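Arylesterase (Sulfolobus solfataricus, PDB 5L2P) hydrolyses aromatic esters and aryl dialkyl phosphates such as phenyl acetate and paraoxon, with a broad substrate range. Local coordinates at residues Pro181-Val186 against Glu249-Arg254; Pro241-Val246 against Val269-Phe274; Ser68-Thr73 against Leu101-Glu106. One frame throughout, in Å; residues are numbered along the deposited sequence.

All three contacts belong to one alpha/beta hydrolase fold built on a mixed beta sheet. Contact 3 closes first along the chain. The segments of contacts 1 and 2 then alternate: 181-186, 241-246, 249-254, 269-274. Contacts 1 and 2 have centres about 14 Å apart and touch, because strands 178-182 and 242-248 are neighbours in the sheet. Val-183 N lies 2.7 Å from Val-246 O, probably a hydrogen bond. Contact 2 pairs the last two strands that this chain gives to the sheet, and contact 1 lies at strand ends, where the probable catalytic Asp-251 sits. Contact 3 is about 27 Å from contact 1 and about 22 Å from contact 2, between centres. It fastens a surface loop to a helix end.

Contact 1: Pro181-Val186 against Glu249-Arg254; sequences PVVPFV and EYDPLR
Leu-253 reaches across to the bend Val-183 to Phe-185, and its side chain takes the largest share of this buried contact. Its CB lies 3.8 Å from Pro-184 O. CG is anti to the carbonyl carbon (chi1 -55°), and the fork beyond it spreads over the bend. One branch, CD1, rests 3.8 Å from Val-183 O and also nears Pro-184 O. The other branch, CD2, meets Phe-185 CD2 at 4.2 Å. That methyl comes to the ring at a slant. No hydrogen bond joins the two segments, so this half of the contact is held by packing.

The second meeting is between Val-183 and Asp-251. Val-183 CG1 lies 3.5 Å from Asp-251 OD2, so a methyl flanks the carboxylate. Asp-251 is the inferred acid of the Ser-His-Asp triad, and the same OD2 is hydrogen-bonded to ND1 of His-281. Its other oxygen, OD1, accepts from Leu-253 N at 2.9 Å, with a nearly straight N-H...O angle of 168°. The N-H arrives from above the carboxylate plane. This is a capping bond at the type I turn from Asp-251 to Arg-254. The two oxygens thus have separate partners, and together these bonds help fix the rotation of the group.

The bend follows strand 178-182, and Val-183 packs on Ile-155 of strand 150-155, close to the probable nucleophile Ser-156. Leu-253 also touches Met-195 of helix 193-197. The segment 249-254 leaves strand 242-248 and leads into helix 254-266.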
# COMPACT_ATOMS: atom_id res chain seq x y z
N PRO A 181 0.23 -14.92 18.15
CA PRO A 181 -0.67 -15.19 17.03
C PRO A 181 0.05 -15.04 15.71
O PRO A 181 0.54 -13.95 15.37
CB PRO A 181 -1.77 -14.14 17.19
CG PRO A 181 -1.15 -13.04 17.97
CD PRO A 181 0.02 -13.58 18.72
N VAL A 182 0.11 -16.14 14.96
CA VAL A 182 0.71 -16.14 13.65
C VAL A 182 -0.42 -16.16 12.62
O VAL A 182 -1.36 -16.95 12.70
CB VAL A 182 1.59 -17.37 13.48
CG1 VAL A 182 2.17 -17.46 12.07
CG2 VAL A 182 2.68 -17.36 14.53
N VAL A 183 -0.31 -15.28 11.64
CA VAL A 183 -1.35 -15.07 10.64
C VAL A 183 -2.79 -15.23 11.18
O VAL A 183 -3.63 -15.84 10.54
CB VAL A 183 -1.09 -15.93 9.39
CG1 VAL A 183 0.25 -15.51 8.74
CG2 VAL A 183 -1.11 -17.44 9.72
N PRO A 184 -3.10 -14.56 12.28
CA PRO A 184 -4.40 -14.70 12.89
C PRO A 184 -5.61 -14.13 12.15
O PRO A 184 -5.50 -13.13 11.41
CB PRO A 184 -4.24 -13.87 14.19
CG PRO A 184 -3.34 -12.76 13.80
CD PRO A 184 -2.37 -13.38 12.82
N PHE A 185 -6.76 -14.74 12.41
CA PHE A 185 -8.07 -14.11 12.16
C PHE A 185 -8.50 -13.37 13.42
O PHE A 185 -8.63 -13.98 14.49
CB PHE A 185 -9.11 -15.18 11.79
CG PHE A 185 -10.49 -14.64 11.59
CD1 PHE A 185 -11.32 -14.38 12.68
CD2 PHE A 185 -10.97 -14.39 10.32
CE1 PHE A 185 -12.62 -13.89 12.49
CE2 PHE A 185 -12.26 -13.88 10.14
CZ PHE A 185 -13.08 -13.64 11.24
N VAL A 186 -8.77 -12.07 13.30
CA VAL A 186 -9.19 -11.24 14.44
C VAL A 186 -10.44 -10.41 14.20
O VAL A 186 -10.92 -9.74 15.11
CB VAL A 186 -8.08 -10.29 14.89
CG1 VAL A 186 -6.93 -11.08 15.48
CG2 VAL A 186 -7.57 -9.40 13.75
N GLU A 249 2.71 -11.37 3.51
CA GLU A 249 2.39 -10.33 2.53
C GLU A 249 1.20 -10.63 1.62
O GLU A 249 0.34 -9.76 1.39
CB GLU A 249 3.64 -10.02 1.69
CG GLU A 249 3.49 -8.93 0.66
CD GLU A 249 4.75 -8.72 -0.13
OE1 GLU A 249 5.65 -9.59 0.02
OE2 GLU A 249 4.86 -7.67 -0.87
N TYR A 250 1.12 -11.84 1.10
CA TYR A 250 0.03 -12.18 0.15
C TYR A 250 -1.01 -13.09 0.80
O TYR A 250 -1.42 -14.10 0.26
CB TYR A 250 0.65 -12.80 -1.10
CG TYR A 250 1.50 -11.79 -1.82
CD1 TYR A 250 0.94 -10.68 -2.45
CD2 TYR A 250 2.87 -11.91 -1.80
CE1 TYR A 250 1.73 -9.74 -3.06
CE2 TYR A 250 3.67 -10.98 -2.44
CZ TYR A 250 3.08 -9.90 -3.07
OH TYR A 250 3.83 -8.94 -3.68
N ASP A 251 -1.42 -12.67 1.99
CA ASP A 251 -2.39 -13.32 2.83
C ASP A 251 -3.55 -12.36 2.95
O ASP A 251 -3.36 -11.18 3.22
CB ASP A 251 -1.76 -13.55 4.18
CG ASP A 251 -2.66 -14.31 5.17
OD1 ASP A 251 -3.90 -14.38 4.97
OD2 ASP A 251 -2.09 -14.81 6.17
N PRO A 252 -4.78 -12.84 2.73
CA PRO A 252 -5.91 -11.91 2.87
C PRO A 252 -6.07 -11.37 4.30
O PRO A 252 -6.64 -10.32 4.48
CB PRO A 252 -7.12 -12.75 2.42
CG PRO A 252 -6.68 -14.16 2.55
CD PRO A 252 -5.21 -14.14 2.24
N LEU A 253 -5.59 -12.08 5.29
CA LEU A 253 -5.74 -11.71 6.69
C LEU A 253 -4.60 -10.82 7.15
O LEU A 253 -4.53 -10.49 8.35
CB LEU A 253 -5.76 -12.98 7.59
CG LEU A 253 -6.77 -14.08 7.29
CD1 LEU A 253 -6.59 -15.24 8.26
CD2 LEU A 253 -8.20 -13.55 7.34
N ARG A 254 -3.69 -10.46 6.23
CA ARG A 254 -2.52 -9.65 6.58
C ARG A 254 -2.87 -8.37 7.31
O ARG A 254 -2.32 -8.08 8.36
CB ARG A 254 -1.72 -9.31 5.33
CG ARG A 254 -0.43 -8.51 5.53
CD ARG A 254 0.09 -7.96 4.19
NE ARG A 254 -0.74 -6.86 3.71
CZ ARG A 254 -0.75 -6.39 2.48
NH1 ARG A 254 0.02 -6.92 1.56
NH2 ARG A 254 -1.55 -5.36 2.19

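Contact 2: Pro241-Val246 against Val269-Phe274; sequences PQAIVV and VPTLSF
Ala-243 and Thr-271 start a parallel strand pairing, the sheet contact of a beta-alpha-beta unit made of strand 242-248, helix 254-266 and strand 271-276. The strand axes lie 4.8 Å apart and run at 3° to each other.

Four backbone hydrogen bonds form the ladder. Ala-243 N donates to Pro-270 O, Leu-272 N to Ala-243 O, Val-245 N to Leu-272 O, and Phe-274 N to Val-245 O. The carbonyls also take CA-H...O contacts. In one, Ser-273 CA lies 3.2 Å from Val-245 O.

On the face with Ile-244, Val-246, Leu-272 and Phe-274 the contacts are apolar. Helix 287-305 packs on Ile-244, Leu-272 and Phe-274, and Phe-283 on Val-246. The Phe-274 ring stands beside Val-246, whose CB lies over one ring face. Val-246 CG1 meets Phe-274 CE2 at 3.6 Å, while CG2 leans on CZ. The ring CG sits between the backbone N and the carbonyl carbon (chi1 57°), which turns the ring over the neighbouring strand. Ile-244 CG2 reaches Phe-274 CE1 at a slant, 4.2 Å away. With the ring cut back to an alanine, the Val-246 methyls and Ile-244 CG2 would probably lose their aromatic partner, and a gap is likely to open beside Val-246.

Phe-274 also meets the ring of Phe-274 of the third subunit edge-to-face, and the sheet runs on antiparallel into that subunit. On the other face, Ala-243, Thr-271 and Ser-273 pack against helix 254-266.

One polar side-chain bond lies at the start of the second strand. Thr-271 OG1 donates to Val-269 O at 2.8 Å, from 52° above the carbonyl plane.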
# COMPACT_ATOMS: atom_id res chain seq x y z
N PRO A 241 -1.02 -9.86 27.32
CA PRO A 241 0.37 -10.28 27.36
C PRO A 241 1.20 -9.67 26.22
O PRO A 241 0.69 -9.39 25.14
CB PRO A 241 0.29 -11.82 27.27
CG PRO A 241 -1.09 -12.16 26.94
CD PRO A 241 -1.96 -10.99 27.21
N GLN A 242 2.47 -9.49 26.49
CA GLN A 242 3.44 -9.15 25.47
C GLN A 242 3.23 -10.03 24.21
O GLN A 242 3.16 -11.30 24.30
CB GLN A 242 4.82 -9.38 26.10
CG GLN A 242 6.01 -9.13 25.19
CD GLN A 242 7.33 -9.38 25.92
OE1 GLN A 242 7.35 -9.93 27.04
NE2 GLN A 242 8.44 -8.96 25.29
N ALA A 243 3.17 -9.39 23.04
CA ALA A 243 2.78 -10.07 21.81
C ALA A 243 3.85 -10.15 20.72
O ALA A 243 4.60 -9.22 20.52
CB ALA A 243 1.55 -9.41 21.23
N ILE A 244 3.88 -11.27 20.02
CA ILE A 244 4.62 -11.39 18.78
C ILE A 244 3.60 -11.74 17.70
O ILE A 244 3.18 -12.87 17.60
CB ILE A 244 5.70 -12.48 18.88
CG1 ILE A 244 6.69 -12.12 19.98
CG2 ILE A 244 6.43 -12.65 17.55
CD1 ILE A 244 7.64 -13.22 20.39
N VAL A 245 3.21 -10.75 16.89
CA VAL A 245 2.27 -10.95 15.76
C VAL A 245 3.01 -11.06 14.43
O VAL A 245 3.79 -10.21 14.07
CB VAL A 245 1.22 -9.84 15.68
CG1 VAL A 245 0.17 -10.16 14.64
CG2 VAL A 245 0.55 -9.64 17.02
N VAL A 246 2.73 -12.14 13.71
CA VAL A 246 3.42 -12.42 12.46
C VAL A 246 2.38 -12.48 11.35
O VAL A 246 1.33 -13.09 11.53
CB VAL A 246 4.19 -13.74 12.53
CG1 VAL A 246 4.99 -13.99 11.24
CG2 VAL A 246 5.12 -13.71 13.71
N VAL A 269 0.77 -2.37 25.35
CA VAL A 269 1.36 -3.72 25.41
C VAL A 269 2.62 -3.80 24.55
O VAL A 269 2.57 -3.52 23.36
CB VAL A 269 0.33 -4.76 24.91
CG1 VAL A 269 0.95 -6.15 24.91
CG2 VAL A 269 -0.94 -4.72 25.76
N PRO A 270 3.76 -4.17 25.14
CA PRO A 270 4.97 -4.36 24.31
C PRO A 270 4.79 -5.50 23.24
O PRO A 270 4.43 -6.64 23.56
CB PRO A 270 6.07 -4.71 25.32
CG PRO A 270 5.45 -4.73 26.66
CD PRO A 270 3.96 -4.55 26.54
N THR A 271 5.05 -5.14 21.99
CA THR A 271 4.65 -5.90 20.82
C THR A 271 5.72 -5.81 19.76
O THR A 271 6.23 -4.76 19.44
CB THR A 271 3.34 -5.33 20.20
OG1 THR A 271 2.30 -5.30 21.17
CG2 THR A 271 2.81 -6.18 19.10
N LEU A 272 6.03 -6.96 19.19
CA LEU A 272 6.77 -7.08 17.95
C LEU A 272 5.79 -7.57 16.91
O LEU A 272 4.95 -8.38 17.14
CB LEU A 272 7.93 -8.03 18.12
CG LEU A 272 8.83 -8.19 16.91
CD1 LEU A 272 9.70 -6.97 16.69
CD2 LEU A 272 9.70 -9.45 17.10
N SER A 273 5.86 -7.01 15.73
CA SER A 273 4.99 -7.30 14.64
C SER A 273 5.83 -7.27 13.39
O SER A 273 6.47 -6.27 13.07
CB SER A 273 3.88 -6.26 14.54
OG SER A 273 3.11 -6.45 13.37
N PHE A 274 5.88 -8.36 12.67
CA PHE A 274 6.61 -8.34 11.41
C PHE A 274 5.83 -9.06 10.36
O PHE A 274 5.00 -9.88 10.68
CB PHE A 274 8.05 -8.88 11.53
CG PHE A 274 8.15 -10.26 12.06
CD1 PHE A 274 8.21 -10.50 13.41
CD2 PHE A 274 8.22 -11.33 11.18
CE1 PHE A 274 8.29 -11.78 13.89
CE2 PHE A 274 8.31 -12.62 11.63
CZ PHE A 274 8.33 -12.85 12.99

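Contact 3: Ser68-Thr73 against Leu101-Glu106; sequences SPIKRT and LSNSCE
Pro-69 and Asn-103 bring the loop after strand 61-68 against helix 95-105. The tight part lies here and at the helix end. Pro-69 CB packs 3.5 Å from Ser-102 OG, a hydroxyl whose hydrogen bond is to Cys-107 O. Asn-103 OD1 accepts from Ile-70 N at 3.1 Å, with a straight N-H...O angle of 171°. The Ile-70 CG1 branch crosses the amide at a slant, 3.6 Å from Asn-103 OD1, while the amide ND2 bonds to Pro-46 O. Both ends of the amide are therefore held, which fixes its rotation.

Glu-106, past the helix end with positive phi, makes the second grip. Its O accepts from Thr-73 N at 3.1 Å. Its side chain passes close to Lys-71 O, with CB 3.3 Å away. Thr-73 OG1 comes very close to Glu-106 OE1, too close to trust, so a bond there is doubtful. OE2 forms a salt bridge with Lys-302.

The solvent side, with Ile-70 and Lys-71, is looser. Exposed Lys-71 carries its ammonium group off from the helix. Arg-72 starts away from the helix; its extended chain takes NH2 to Leu-143 O.

The loop leads on to strand 77-81. Helix 95-105 also packs on helix 287-305, and Ser-102 touches strand 108-112.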
# COMPACT_ATOMS: atom_id res chain seq x y z
N SER A 68 8.49 -32.76 24.92
CA SER A 68 9.68 -32.40 25.67
C SER A 68 10.82 -32.21 24.71
O SER A 68 11.01 -33.04 23.84
CB SER A 68 10.06 -33.51 26.63
OG SER A 68 9.00 -33.82 27.48
N PRO A 69 11.58 -31.09 24.84
CA PRO A 69 12.62 -30.78 23.87
C PRO A 69 13.82 -31.71 23.96
O PRO A 69 13.98 -32.41 24.95
CB PRO A 69 13.02 -29.35 24.24
CG PRO A 69 12.77 -29.26 25.68
CD PRO A 69 11.53 -30.08 25.91
N ILE A 70 14.65 -31.73 22.93
CA ILE A 70 15.91 -32.46 22.92
C ILE A 70 16.78 -31.99 24.08
O ILE A 70 17.37 -32.80 24.77
CB ILE A 70 16.70 -32.23 21.60
CG1 ILE A 70 15.99 -32.88 20.41
CG2 ILE A 70 18.10 -32.80 21.68
CD1 ILE A 70 15.99 -34.41 20.43
N LYS A 71 16.87 -30.68 24.25
CA LYS A 71 17.61 -30.06 25.35
C LYS A 71 16.67 -29.08 26.05
O LYS A 71 16.22 -28.10 25.43
CB LYS A 71 18.87 -29.31 24.86
CG LYS A 71 19.57 -29.95 23.65
CD LYS A 71 21.09 -29.69 23.58
CE LYS A 71 21.86 -30.71 22.72
NZ LYS A 71 21.75 -30.48 21.23
N ARG A 72 16.40 -29.32 27.33
CA ARG A 72 15.55 -28.45 28.11
C ARG A 72 16.39 -27.52 28.98
O ARG A 72 17.07 -27.98 29.86
CB ARG A 72 14.64 -29.30 28.99
CG ARG A 72 13.45 -28.56 29.57
CD ARG A 72 12.62 -29.46 30.46
NE ARG A 72 11.52 -28.70 31.04
CZ ARG A 72 10.57 -29.20 31.82
NH1 ARG A 72 10.55 -30.49 32.11
NH2 ARG A 72 9.62 -28.39 32.31
N THR A 73 16.32 -26.21 28.73
CA THR A 73 17.14 -25.24 29.45
C THR A 73 16.33 -24.18 30.20
O THR A 73 16.93 -23.26 30.79
CB THR A 73 18.07 -24.50 28.50
OG1 THR A 73 17.28 -23.84 27.50
CG2 THR A 73 19.02 -25.45 27.84
N LEU A 101 9.24 -25.91 17.49
CA LEU A 101 9.02 -24.84 18.45
C LEU A 101 9.60 -25.19 19.81
O LEU A 101 10.27 -24.35 20.46
CB LEU A 101 7.53 -24.51 18.57
CG LEU A 101 7.16 -23.32 19.50
CD1 LEU A 101 7.71 -21.98 19.03
CD2 LEU A 101 5.65 -23.29 19.59
N SER A 102 9.34 -26.42 20.22
CA SER A 102 9.86 -26.97 21.47
C SER A 102 11.39 -26.93 21.52
O SER A 102 11.98 -26.55 22.51
CB SER A 102 9.36 -28.42 21.64
OG SER A 102 9.77 -28.98 22.88
N ASN A 103 12.03 -27.36 20.44
CA ASN A 103 13.49 -27.42 20.39
C ASN A 103 14.11 -26.04 20.37
O ASN A 103 15.15 -25.83 20.97
CB ASN A 103 13.95 -28.21 19.16
CG ASN A 103 13.68 -29.71 19.29
OD1 ASN A 103 13.55 -30.23 20.39
ND2 ASN A 103 13.60 -30.40 18.16
N SER A 104 13.46 -25.09 19.69
CA SER A 104 13.95 -23.72 19.59
C SER A 104 13.77 -22.99 20.91
O SER A 104 14.67 -22.28 21.36
CB SER A 104 13.16 -22.96 18.54
OG SER A 104 13.36 -23.50 17.27
N CYS A 105 12.60 -23.15 21.52
CA CYS A 105 12.33 -22.61 22.85
C CYS A 105 13.15 -23.28 23.94
O CYS A 105 13.42 -22.67 24.98
CB CYS A 105 10.85 -22.81 23.22
SG CYS A 105 9.75 -21.77 22.26
N GLU A 106 13.49 -24.56 23.72
CA GLU A 106 14.15 -25.41 24.70
C GLU A 106 13.28 -25.53 25.94
O GLU A 106 13.76 -25.43 27.09
CB GLU A 106 15.55 -24.88 25.02
CG GLU A 106 16.48 -24.95 23.82
CD GLU A 106 17.81 -24.25 24.04
OE1 GLU A 106 18.30 -24.24 25.20
OE2 GLU A 106 18.34 -23.70 23.04